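Local coordinates for protein vascular endothelial growth factor homolog (PDB 2GNN) that acts as a viral growth factor of the PDGF/VEGF family that induces endothelial proliferation as a disulfide-linked homodimer, at residues C56-D59 and E60-C64. Sequence-based numbering, arbitrary orientation.
Sequences CCND and ESLEC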
# COMPACT_ATOMS: atom_id res chain seq x y z
N CYS B 56 -0.35 -11.54 5.66
CA CYS B 56 0.14 -12.22 6.83
C CYS B 56 0.22 -13.71 6.57
O CYS B 56 -0.73 -14.31 6.03
CB CYS B 56 -0.83 -12.01 7.99
SG CYS B 56 -0.50 -10.53 8.89
N CYS B 57 1.32 -14.32 6.98
CA CYS B 57 1.41 -15.77 6.99
C CYS B 57 0.93 -16.29 8.34
O CYS B 57 1.04 -15.61 9.36
CB CYS B 57 2.82 -16.24 6.66
SG CYS B 57 3.36 -15.76 5.00
N ASN B 58 0.39 -17.50 8.34
CA ASN B 58 -0.18 -18.12 9.53
C ASN B 58 0.86 -18.55 10.57
O ASN B 58 0.52 -19.19 11.57
CB ASN B 58 -1.04 -19.33 9.11
CG ASN B 58 -0.37 -20.17 8.02
OD1 ASN B 58 0.17 -19.63 7.04
ND2 ASN B 58 -0.41 -21.49 8.18
N ASP B 59 2.12 -18.20 10.34
CA ASP B 59 3.23 -18.72 11.14
C ASP B 59 4.38 -17.73 11.16
O ASP B 59 4.79 -17.23 10.11
CB ASP B 59 3.71 -20.05 10.54
CG ASP B 59 4.59 -20.86 11.49
OD1 ASP B 59 5.70 -20.41 11.84
OD2 ASP B 59 4.16 -21.97 11.87
N GLU B 60 4.90 -17.48 12.35
CA GLU B 60 6.03 -16.56 12.58
C GLU B 60 7.27 -16.91 11.74
O GLU B 60 8.09 -16.04 11.46
CB GLU B 60 6.37 -16.56 14.07
CG GLU B 60 7.51 -15.61 14.49
CD GLU B 60 8.41 -16.20 15.57
OE1 GLU B 60 7.97 -17.13 16.29
OE2 GLU B 60 9.56 -15.72 15.70
N SER B 61 7.41 -18.18 11.37
CA SER B 61 8.58 -18.67 10.62
C SER B 61 8.41 -18.56 9.10
O SER B 61 9.28 -18.99 8.34
CB SER B 61 8.88 -20.12 11.01
OG SER B 61 8.68 -20.33 12.39
N LEU B 62 7.29 -17.97 8.67
CA LEU B 62 6.99 -17.83 7.24
C LEU B 62 6.94 -16.36 6.80
O LEU B 62 6.56 -15.48 7.57
CB LEU B 62 5.68 -18.56 6.89
CG LEU B 62 5.63 -20.09 7.04
CD1 LEU B 62 4.22 -20.65 6.91
CD2 LEU B 62 6.52 -20.74 6.01
N GLU B 63 7.34 -16.11 5.57
CA GLU B 63 7.26 -14.78 5.00
C GLU B 63 6.56 -14.82 3.65
O GLU B 63 6.64 -15.81 2.92
CB GLU B 63 8.64 -14.13 4.88
CG GLU B 63 9.73 -15.02 4.26
CD GLU B 63 11.07 -14.31 4.13
OE1 GLU B 63 11.14 -13.09 4.41
OE2 GLU B 63 12.07 -14.97 3.75
N CYS B 64 5.88 -13.73 3.34
CA CYS B 64 5.09 -13.62 2.14
C CYS B 64 5.99 -13.04 1.07
O CYS B 64 6.41 -11.89 1.16
CB CYS B 64 3.87 -12.72 2.40
SG CYS B 64 2.82 -12.46 0.97
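Asp59 and Ser61 meet at a tight reversal of the chain, where Asp59 OD1 accepts two hydrogen bonds. The backbone N of Ser61 reaches the anti lone pair of Asp59 OD1 at 2.8 Å, in a nearly straight bond of 163°. This closes an Asx turn. Ser61 OG donates to the same Asp59 OD1 from 3.0 Å, close to the line of its C-O bond. Chi1 of -164° turns the Asp59 carboxylate away from its own N and on along the chain, to Ser61 N and OG. Leu62 N donates to Asp59 O at 3.0 Å, closing a type I beta turn from Asp59 to Leu62.

This turn leads into strand 62-79 of the cystine-knot fold. Cys57-Cys100 is part of the ring of the knot, and Cys64-Cys22 is the disulfide that threads it, as in the family. Cys56 is bonded to Cys47 of the second subunit, linking the dimer.

The apolar contacts lie inside the bend. Leu62 CB rests 3.7 Å from Cys57 CB, while Leu62 CD1 lies against Asp59 CB, also at 3.7 Å. Cys57 SG sits over the Glu63-Cys64 peptide, 3.6 Å from Cys64 N. On strand 85-102, Pro102 also packs against Leu62.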